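Side-chain contacts in putative uncharacterized protein (Bacteroides eggerthii DSM 20697, PDB 5BYP), which is of unknown function but has a lipocalin-like beta-barrel fold, a family in which many members bind small hydrophobic molecules: residues 68-73 with 81-86; 30-35 with 39-44; 103-108 with 113-118. All blocks are in the same frame, centred on the assembly; numbering follows the deposited sequence.

In the fold
From the N terminus, contact 2 closes first, a tight beta hairpin in which only three residues separate 30-35 from 39-44. Contact 1 follows, folding helix 77-84 back on the loop that leaves strand 63-68. Contact 3 comes last, joining 103-108 to 113-118 in another hairpin. The three are in series along the chain: none nests in or crosses another. They meet through the interior nonetheless. Leu68 CD2 of contact 1 lies 4.0 Å from Phe39 CE2 of contact 2, and Phe34 of contact 2 packs on Met113 of contact 3. Contacts 1 and 3 do not touch and flank the chain's centre on opposite sides, both attached to the same curled antiparallel sheet.

Contact 1: residues 68-73 with 81-86; sequences LWPDNS and EELVNS
Leu83, on the last turn of helix 77-84, packs against Leu68, Trp69 and Pro70 where the chain leaves strand 63-68 of the lipocalin-like barrel. One methyl does the work. With CG anti to the backbone N (chi1 163°), Leu83 extends CD2 to within 4.3 Å of Leu68 CB and 4.2 Å of Pro70 CD, and it also meets the backbone oxygen of Trp69. The contact is apolar, without a hydrogen bond between the segments. The packed side faces inward, where Leu68 is buried against Phe93, Trp95 and Tyr89 while Leu83 also rests on Phe53 of strand 51-60.

Toward solvent the segments part. A cis peptide bond precedes Pro70, and Trp69, whose side chain leaves the backbone away from 81-86, is exposed, with Pro70 CB over one face of its indole. Asp71 and Ser73 make no contact with 81-86; Ser73 OG donates to Asp71 OD1, which Asn76 ND2 also holds. Pro70 O is hydrogen-bonded to His80 of the helix. The helix ends at Val84, and Ser86 takes the N-cap position of helix 87-92, its OG making a weak hydrogen bond to Tyr89 N. Leu83 O accepts from Ser86 N (3.1 Å) and Ser86 OG (2.7 Å).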
loop_
_atom_site.group_PDB
_atom_site.type_symbol
_atom_site.label_atom_id
_atom_site.label_comp_id
_atom_site.label_asym_id
_atom_site.label_seq_id
_atom_site.Cartn_x
_atom_site.Cartn_y
_atom_site.Cartn_z
ATOM N N LEU A 68 -7.326 3.931 3.043
ATOM C CA LEU A 68 -7.398 4.814 1.877
ATOM C C LEU A 68 -8.520 5.837 2.007
ATOM O O LEU A 68 -9.637 5.493 2.416
ATOM C CB LEU A 68 -7.594 4.032 0.584
ATOM C CG LEU A 68 -6.474 3.138 0.130
ATOM C CD1 LEU A 68 -6.666 2.774 -1.299
ATOM C CD2 LEU A 68 -5.112 3.807 0.309
ATOM N N TRP A 69 -8.251 7.067 1.536
ATOM C CA TRP A 69 -9.206 8.150 1.545
ATOM C C TRP A 69 -9.903 8.302 0.178
ATOM O O TRP A 69 -9.240 8.264 -0.858
ATOM C CB TRP A 69 -8.518 9.449 1.936
ATOM C CG TRP A 69 -9.497 10.463 2.415
ATOM C CD1 TRP A 69 -10.067 11.450 1.672
ATOM C CD2 TRP A 69 -10.218 10.435 3.666
ATOM N NE1 TRP A 69 -11.002 12.125 2.421
ATOM C CE2 TRP A 69 -11.134 11.505 3.639
ATOM C CE3 TRP A 69 -10.157 9.615 4.818
ATOM C CZ2 TRP A 69 -11.958 11.807 4.720
ATOM C CZ3 TRP A 69 -10.967 9.920 5.891
ATOM C CH2 TRP A 69 -11.837 11.020 5.849
ATOM N N PRO A 70 -11.251 8.438 0.121
ATOM C CA PRO A 70 -12.222 8.534 1.227
ATOM C C PRO A 70 -12.501 7.193 1.871
ATOM O O PRO A 70 -12.552 6.170 1.189
ATOM C CB PRO A 70 -13.473 9.075 0.527
ATOM C CG PRO A 70 -13.380 8.539 -0.863
ATOM C CD PRO A 70 -11.924 8.558 -1.191
ATOM N N ASP A 71 -12.714 7.211 3.181
ATOM C CA ASP A 71 -13.020 6.017 3.937
ATOM C C ASP A 71 -14.520 5.686 3.783
ATOM O O ASP A 71 -15.200 6.348 3.016
ATOM C CB ASP A 71 -12.600 6.200 5.396
ATOM C CG ASP A 71 -13.266 7.335 6.179
ATOM O OD1 ASP A 71 -14.121 8.074 5.581
ATOM O OD2 ASP A 71 -12.945 7.486 7.390
ATOM N N ASN A 72 -15.028 4.664 4.484
ATOM C CA ASN A 72 -16.437 4.295 4.325
ATOM C C ASN A 72 -17.324 4.873 5.412
ATOM O O ASN A 72 -18.257 4.202 5.855
ATOM C CB ASN A 72 -16.622 2.768 4.260
ATOM C CG ASN A 72 -15.978 1.987 5.367
ATOM O OD1 ASN A 72 -15.683 2.499 6.442
ATOM N ND2 ASN A 72 -15.751 0.719 5.129
ATOM N N SER A 73 -17.118 6.133 5.775
ATOM C CA SER A 73 -18.031 6.790 6.714
ATOM C C SER A 73 -19.364 7.087 6.009
ATOM O O SER A 73 -19.415 7.012 4.795
ATOM C CB SER A 73 -17.414 8.066 7.264
ATOM O OG SER A 73 -16.918 8.874 6.213
ATOM N N GLU A 81 -17.196 3.848 -2.510
ATOM C CA GLU A 81 -17.643 2.768 -3.381
ATOM C C GLU A 81 -17.156 2.982 -4.837
ATOM O O GLU A 81 -16.753 2.005 -5.484
ATOM C CB GLU A 81 -19.162 2.577 -3.332
ATOM C CG GLU A 81 -19.626 1.851 -2.069
ATOM C CD GLU A 81 -18.921 0.549 -1.701
ATOM O OE1 GLU A 81 -18.969 -0.405 -2.503
ATOM O OE2 GLU A 81 -18.336 0.478 -0.600
ATOM N N GLU A 82 -17.085 4.257 -5.311
ATOM C CA GLU A 82 -16.514 4.565 -6.632
ATOM C C GLU A 82 -15.028 4.163 -6.693
ATOM O O GLU A 82 -14.548 3.757 -7.742
ATOM C CB GLU A 82 -16.671 6.062 -6.980
ATOM C CG GLU A 82 -18.111 6.485 -7.257
ATOM C CD GLU A 82 -18.359 7.969 -7.496
ATOM O OE1 GLU A 82 -17.384 8.699 -7.789
ATOM O OE2 GLU A 82 -19.538 8.395 -7.424
ATOM N N LEU A 83 -14.316 4.247 -5.562
ATOM C CA LEU A 83 -12.884 3.941 -5.499
ATOM C C LEU A 83 -12.633 2.450 -5.381
ATOM O O LEU A 83 -11.877 1.903 -6.173
ATOM C CB LEU A 83 -12.242 4.687 -4.297
ATOM C CG LEU A 83 -10.867 4.211 -3.820
ATOM C CD1 LEU A 83 -9.807 4.547 -4.821
ATOM C CD2 LEU A 83 -10.520 4.798 -2.451
ATOM N N VAL A 84 -13.225 1.800 -4.353
ATOM C CA VAL A 84 -12.969 0.388 -4.029
ATOM C C VAL A 84 -13.514 -0.570 -5.103
ATOM O O VAL A 84 -13.153 -1.744 -5.075
ATOM C CB VAL A 84 -13.455 -0.033 -2.610
ATOM C CG1 VAL A 84 -12.614 0.622 -1.542
ATOM C CG2 VAL A 84 -14.930 0.270 -2.394
ATOM N N ASN A 85 -14.335 -0.081 -6.054
ATOM C CA ASN A 85 -14.879 -0.885 -7.160
ATOM C C ASN A 85 -14.116 -0.632 -8.474
ATOM O O ASN A 85 -14.396 -1.299 -9.465
ATOM C CB ASN A 85 -16.385 -0.605 -7.374
ATOM C CG ASN A 85 -17.252 -1.082 -6.245
ATOM O OD1 ASN A 85 -17.337 -2.278 -5.939
ATOM N ND2 ASN A 85 -17.886 -0.158 -5.572
ATOM N N SER A 86 -13.181 0.332 -8.497
ATOM C CA SER A 86 -12.387 0.636 -9.690
ATOM C C SER A 86 -11.376 -0.453 -9.929
ATOM O O SER A 86 -10.776 -0.944 -8.966
ATOM C CB SER A 86 -11.683 1.986 -9.540
ATOM O OG SER A 86 -10.613 1.942 -8.600
#

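Contact 2: residues 30-35 with 39-44; sequences IFYGFQ and FLAYCM
Phe39 drives the edge of its ring into a face of Tyr32, a T-shaped pair with planes at 84° and centroids 5.1 Å apart. The two residues sit diagonally across the antiparallel hairpin 30-35/39-43. Phe39 CG is anti to the backbone N (chi1 175°), which leans the ring toward the partner strand and sets CE1 3.5 Å from Tyr32 CD2, with CZ over the same face near its rim. Phe34, the non-hydrogen-bonded partner of Phe39, runs alongside it in the same direction. Their rings meet obliquely, with planes at 59°, and Phe34 CE2 lies 3.8 Å from Phe39 CD1. The three rings form an aromatic cluster that turns inward together with Ile30 and Ala41.

The other face of the hairpin is built differently. There Tyr42 brings the CD2 side of its ring to 3.6 Å from Phe31 CB, while the Phe31 and selenomethionine Met44 side chains cross at about a right angle, with Met44 CG 3.6 Å from Phe31 CE1. Reciprocal backbone hydrogen bonds join Phe31 to Tyr42 and Gly33 to Leu40, fixing the register beneath both sets of side chains.

Strand 10-18 pairs with the outer side of 30-35, and strand 51-60 with 39-43. Phe92 of helix 87-92 lies against Ile30, Tyr32, Ala41 and Cys43, and across the interior, from strand 63-68, Ile64 meets Phe34, and Ile66 and Leu68 meet Phe39.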
loop_
_atom_site.group_PDB
_atom_site.type_symbol
_atom_site.label_atom_id
_atom_site.label_comp_id
_atom_site.label_asym_id
_atom_site.label_seq_id
_atom_site.Cartn_x
_atom_site.Cartn_y
_atom_site.Cartn_z
ATOM N N ILE A 30 5.247 -0.004 -8.759
ATOM C CA ILE A 30 4.569 0.357 -7.505
ATOM C C ILE A 30 5.498 1.053 -6.474
ATOM O O ILE A 30 6.619 0.604 -6.214
ATOM C CB ILE A 30 3.907 -0.915 -6.900
ATOM C CG1 ILE A 30 2.788 -1.447 -7.851
ATOM C CG2 ILE A 30 3.394 -0.687 -5.455
ATOM C CD1 ILE A 30 1.976 -2.676 -7.371
ATOM N N PHE A 31 4.974 2.149 -5.866
ATOM C CA PHE A 31 5.639 2.933 -4.822
ATOM C C PHE A 31 4.647 3.268 -3.705
ATOM O O PHE A 31 3.474 3.533 -3.985
ATOM C CB PHE A 31 6.231 4.225 -5.406
ATOM C CG PHE A 31 7.282 4.022 -6.468
ATOM C CD1 PHE A 31 6.923 3.793 -7.793
ATOM C CD2 PHE A 31 8.635 4.118 -6.159
ATOM C CE1 PHE A 31 7.896 3.604 -8.775
ATOM C CE2 PHE A 31 9.604 3.977 -7.152
ATOM C CZ PHE A 31 9.227 3.701 -8.449
ATOM N N TYR A 32 5.114 3.239 -2.436
ATOM C CA TYR A 32 4.348 3.649 -1.240
ATOM C C TYR A 32 5.040 4.831 -0.621
ATOM O O TYR A 32 6.256 4.841 -0.553
ATOM C CB TYR A 32 4.238 2.500 -0.212
ATOM C CG TYR A 32 3.153 1.458 -0.457
ATOM C CD1 TYR A 32 2.777 1.103 -1.752
ATOM C CD2 TYR A 32 2.626 0.711 0.599
ATOM C CE1 TYR A 32 1.871 0.070 -1.984
ATOM C CE2 TYR A 32 1.680 -0.284 0.381
ATOM C CZ TYR A 32 1.326 -0.621 -0.912
ATOM O OH TYR A 32 0.441 -1.646 -1.117
ATOM N N GLY A 33 4.280 5.838 -0.223
ATOM C CA GLY A 33 4.814 7.056 0.393
ATOM C C GLY A 33 4.248 7.276 1.776
ATOM O O GLY A 33 3.060 7.043 2.002
ATOM N N PHE A 34 5.098 7.683 2.715
ATOM C CA PHE A 34 4.694 7.890 4.099
ATOM C C PHE A 34 5.137 9.265 4.562
ATOM O O PHE A 34 6.285 9.625 4.349
ATOM C CB PHE A 34 5.297 6.790 4.994
ATOM C CG PHE A 34 4.943 5.373 4.591
ATOM C CD1 PHE A 34 5.735 4.670 3.691
ATOM C CD2 PHE A 34 3.833 4.732 5.136
ATOM C CE1 PHE A 34 5.400 3.365 3.313
ATOM C CE2 PHE A 34 3.515 3.414 4.776
ATOM C CZ PHE A 34 4.303 2.740 3.872
ATOM N N GLN A 35 4.225 10.057 5.124
ATOM C CA GLN A 35 4.550 11.407 5.611
ATOM C C GLN A 35 3.681 11.790 6.786
ATOM O O GLN A 35 2.517 12.126 6.578
ATOM C CB GLN A 35 4.375 12.495 4.506
ATOM C CG GLN A 35 5.059 12.265 3.148
ATOM C CD GLN A 35 6.551 12.505 3.173
ATOM O OE1 GLN A 35 7.063 13.448 3.811
ATOM N NE2 GLN A 35 7.277 11.691 2.410
ATOM N N PHE A 39 -0.553 8.821 3.880
ATOM C CA PHE A 39 -0.100 7.768 3.003
ATOM C C PHE A 39 -0.346 8.132 1.556
ATOM O O PHE A 39 -1.369 8.726 1.227
ATOM C CB PHE A 39 -0.806 6.464 3.356
ATOM C CG PHE A 39 -0.501 5.324 2.432
ATOM C CD1 PHE A 39 0.727 4.658 2.500
ATOM C CD2 PHE A 39 -1.444 4.892 1.497
ATOM C CE1 PHE A 39 1.016 3.597 1.641
ATOM C CE2 PHE A 39 -1.157 3.813 0.644
ATOM C CZ PHE A 39 0.068 3.170 0.730
ATOM N N LEU A 40 0.614 7.785 0.696
ATOM C CA LEU A 40 0.581 7.975 -0.754
ATOM C C LEU A 40 0.982 6.701 -1.429
ATOM O O LEU A 40 1.853 5.994 -0.925
ATOM C CB LEU A 40 1.546 9.106 -1.177
ATOM C CG LEU A 40 1.295 10.488 -0.563
ATOM C CD1 LEU A 40 2.520 11.361 -0.674
ATOM C CD2 LEU A 40 0.059 11.178 -1.184
ATOM N N ALA A 41 0.394 6.406 -2.576
ATOM C CA ALA A 41 0.765 5.237 -3.362
ATOM C C ALA A 41 0.642 5.572 -4.853
ATOM O O ALA A 41 -0.268 6.329 -5.228
ATOM C CB ALA A 41 -0.113 4.057 -2.991
ATOM N N TYR A 42 1.603 5.098 -5.697
ATOM C CA TYR A 42 1.578 5.388 -7.142
ATOM C C TYR A 42 1.973 4.176 -7.998
ATOM O O TYR A 42 2.885 3.414 -7.645
ATOM C CB TYR A 42 2.477 6.588 -7.527
ATOM C CG TYR A 42 3.066 7.371 -6.376
ATOM C CD1 TYR A 42 2.317 8.335 -5.704
ATOM C CD2 TYR A 42 4.407 7.256 -6.049
ATOM C CE1 TYR A 42 2.858 9.077 -4.655
ATOM C CE2 TYR A 42 4.971 8.015 -5.024
ATOM C CZ TYR A 42 4.191 8.929 -4.330
ATOM O OH TYR A 42 4.736 9.694 -3.320
ATOM N N CYS A 43 1.280 4.038 -9.151
ATOM C CA CYS A 43 1.509 3.017 -10.170
ATOM C C CYS A 43 2.040 3.680 -11.396
ATOM O O CYS A 43 1.382 4.548 -11.955
ATOM C CB CYS A 43 0.235 2.246 -10.471
ATOM S SG CYS A 43 0.498 0.782 -11.480
HETATM N N MSE A 44 3.233 3.299 -11.811
HETATM C CA MSE A 44 3.911 3.944 -12.929
HETATM C C MSE A 44 3.461 3.430 -14.272
HETATM O O MSE A 44 2.592 2.559 -14.380
HETATM C CB MSE A 44 5.439 3.796 -12.809
HETATM C CG MSE A 44 6.040 4.688 -11.713
HETATM SE SE MSE A 44 5.916 6.632 -12.049
HETATM C CE MSE A 44 5.918 7.266 -10.130
#

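Contact 3: residues 103-108 with 113-118; sequences FKVEEL and MRLNYE
Glu106 and Glu107 both stand opposite Arg114, in a classic beta bulge that shifts the register of the antiparallel hairpin by one residue. Arg114 O accepts from the amides of both bulge residues, Glu106 N at 2.8 Å and Glu107 N at 3.2 Å. Above this, the three residues form a salt-bridge network. Arg114 bends at chi3 (76°), which lays its head beside Glu106: Arg114 NE forms a salt bridge to Glu106 OE1 at 2.8 Å, NH2 adds a weak bond to the same oxygen, and Glu106 CB lies over one guanidinium face. Glu107 OE1 lies at the guanidinium edge and makes a salt bridge to Arg114 NH1, 2.9 Å. Both carboxylate planes stand steeply to the guanidinium, at 76° and 77°. Replacing Arg114 by an alanine would probably leave Glu106 without its mate and Glu107 with little more than a long, weak pairing to Lys112.

The opposite face is apolar. Leu115 places CD1 over the Phe103 ring, 4.1 Å from its centroid, and Leu108 and selenomethionine Met113 lie side by side, Leu108 CD1 3.7 Å from Met113 CE.

Strand 63-68 pairs with 103-108 and strand 120-126 with 113-117. Ile64 and Ile66 back Phe103, Val105 and Leu115, Phe124 lies against Met113 and Leu115, and loop residue Trp8 and Trp12 of strand 10-18 pack on Leu108 and Met113.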
loop_
_atom_site.group_PDB
_atom_site.type_symbol
_atom_site.label_atom_id
_atom_site.label_comp_id
_atom_site.label_asym_id
_atom_site.label_seq_id
_atom_site.Cartn_x
_atom_site.Cartn_y
_atom_site.Cartn_z
ATOM N N PHE A 103 -0.857 -4.520 8.277
ATOM C CA PHE A 103 0.336 -5.339 8.023
ATOM C C PHE A 103 1.166 -5.506 9.248
ATOM O O PHE A 103 1.281 -4.570 10.039
ATOM C CB PHE A 103 1.233 -4.687 6.959
ATOM C CG PHE A 103 0.607 -4.416 5.625
ATOM C CD1 PHE A 103 -0.067 -3.218 5.382
ATOM C CD2 PHE A 103 0.785 -5.301 4.567
ATOM C CE1 PHE A 103 -0.604 -2.945 4.125
ATOM C CE2 PHE A 103 0.264 -5.018 3.306
ATOM C CZ PHE A 103 -0.429 -3.849 3.092
ATOM N N LYS A 104 1.855 -6.644 9.345
ATOM C CA LYS A 104 2.871 -6.865 10.362
ATOM C C LYS A 104 4.176 -6.318 9.817
ATOM O O LYS A 104 4.539 -6.623 8.677
ATOM C CB LYS A 104 2.986 -8.358 10.741
ATOM C CG LYS A 104 1.807 -8.915 11.569
ATOM C CD LYS A 104 1.797 -8.460 13.044
ATOM C CE LYS A 104 2.797 -9.168 13.934
ATOM N NZ LYS A 104 2.718 -8.677 15.339
ATOM N N VAL A 105 4.828 -5.425 10.570
ATOM C CA VAL A 105 6.104 -4.853 10.136
ATOM C C VAL A 105 7.222 -5.822 10.511
ATOM O O VAL A 105 7.600 -5.904 11.683
ATOM C CB VAL A 105 6.347 -3.439 10.706
ATOM C CG1 VAL A 105 7.665 -2.854 10.172
ATOM C CG2 VAL A 105 5.162 -2.517 10.392
ATOM N N GLU A 106 7.701 -6.600 9.530
ATOM C CA GLU A 106 8.776 -7.577 9.759
ATOM C C GLU A 106 10.151 -6.901 9.714
ATOM O O GLU A 106 11.030 -7.242 10.503
ATOM C CB GLU A 106 8.718 -8.720 8.733
ATOM C CG GLU A 106 7.465 -9.573 8.834
ATOM C CD GLU A 106 7.503 -10.870 8.050
ATOM O OE1 GLU A 106 8.456 -11.070 7.261
ATOM O OE2 GLU A 106 6.595 -11.707 8.255
ATOM N N GLU A 107 10.324 -5.939 8.789
ATOM C CA GLU A 107 11.573 -5.207 8.601
ATOM C C GLU A 107 11.303 -3.751 8.261
ATOM O O GLU A 107 10.365 -3.441 7.504
ATOM C CB GLU A 107 12.409 -5.861 7.477
ATOM C CG GLU A 107 13.824 -5.312 7.310
ATOM C CD GLU A 107 14.726 -6.078 6.359
ATOM O OE1 GLU A 107 14.317 -7.160 5.878
ATOM O OE2 GLU A 107 15.854 -5.600 6.105
ATOM N N LEU A 108 12.119 -2.859 8.843
ATOM C CA LEU A 108 12.125 -1.435 8.554
ATOM C C LEU A 108 13.487 -0.869 8.914
ATOM O O LEU A 108 13.854 -0.815 10.089
ATOM C CB LEU A 108 10.986 -0.660 9.248
ATOM C CG LEU A 108 10.879 0.822 8.847
ATOM C CD1 LEU A 108 10.380 0.987 7.414
ATOM C CD2 LEU A 108 9.999 1.564 9.802
HETATM N N MSE A 113 12.248 -2.411 3.746
HETATM C CA MSE A 113 10.986 -2.525 4.478
HETATM C C MSE A 113 10.255 -3.797 4.029
HETATM O O MSE A 113 10.080 -4.013 2.825
HETATM C CB MSE A 113 10.100 -1.277 4.265
HETATM C CG MSE A 113 8.725 -1.370 4.950
HETATM SE SE MSE A 113 7.374 -0.270 4.092
HETATM C CE MSE A 113 8.124 1.466 4.496
ATOM N N ARG A 114 9.843 -4.640 4.993
ATOM C CA ARG A 114 9.118 -5.857 4.671
ATOM C C ARG A 114 7.857 -5.951 5.514
ATOM O O ARG A 114 7.925 -6.049 6.745
ATOM C CB ARG A 114 10.000 -7.118 4.834
ATOM C CG ARG A 114 9.370 -8.363 4.187
ATOM C CD ARG A 114 10.278 -9.577 4.173
ATOM N NE ARG A 114 10.388 -10.220 5.483
ATOM C CZ ARG A 114 11.450 -10.118 6.273
ATOM N NH1 ARG A 114 12.502 -9.404 5.892
ATOM N NH2 ARG A 114 11.472 -10.736 7.447
ATOM N N LEU A 115 6.707 -5.867 4.846
ATOM C CA LEU A 115 5.385 -5.972 5.473
ATOM C C LEU A 115 4.831 -7.379 5.266
ATOM O O LEU A 115 5.247 -8.078 4.341
ATOM C CB LEU A 115 4.417 -4.922 4.905
ATOM C CG LEU A 115 4.860 -3.471 4.989
ATOM C CD1 LEU A 115 3.905 -2.589 4.260
ATOM C CD2 LEU A 115 5.007 -3.011 6.438
ATOM N N ASN A 116 3.922 -7.812 6.124
ATOM C CA ASN A 116 3.396 -9.152 5.993
ATOM C C ASN A 116 1.905 -9.159 6.151
ATOM O O ASN A 116 1.378 -8.660 7.155
ATOM C CB ASN A 116 4.047 -10.082 7.020
ATOM C CG ASN A 116 3.695 -11.523 6.831
ATOM O OD1 ASN A 116 2.577 -11.977 7.143
ATOM N ND2 ASN A 116 4.655 -12.283 6.336
ATOM N N TYR A 117 1.212 -9.758 5.190
ATOM C CA TYR A 117 -0.226 -9.879 5.313
ATOM C C TYR A 117 -0.654 -11.275 5.007
ATOM O O TYR A 117 -0.609 -11.703 3.845
ATOM C CB TYR A 117 -0.986 -8.882 4.432
ATOM C CG TYR A 117 -2.482 -9.037 4.570
ATOM C CD1 TYR A 117 -3.155 -8.533 5.681
ATOM C CD2 TYR A 117 -3.222 -9.720 3.610
ATOM C CE1 TYR A 117 -4.531 -8.697 5.823
ATOM C CE2 TYR A 117 -4.596 -9.886 3.739
ATOM C CZ TYR A 117 -5.249 -9.378 4.849
ATOM O OH TYR A 117 -6.610 -9.542 4.965
ATOM N N GLU A 118 -1.126 -11.981 6.050
ATOM C CA GLU A 118 -1.610 -13.362 5.967
ATOM C C GLU A 118 -0.606 -14.256 5.199
ATOM O O GLU A 118 -1.005 -15.071 4.358
ATOM C CB GLU A 118 -3.009 -13.415 5.315
ATOM C CG GLU A 118 -4.105 -12.819 6.183
ATOM C CD GLU A 118 -5.491 -12.779 5.565
ATOM O OE1 GLU A 118 -5.678 -13.341 4.460
ATOM O OE2 GLU A 118 -6.393 -12.179 6.190
#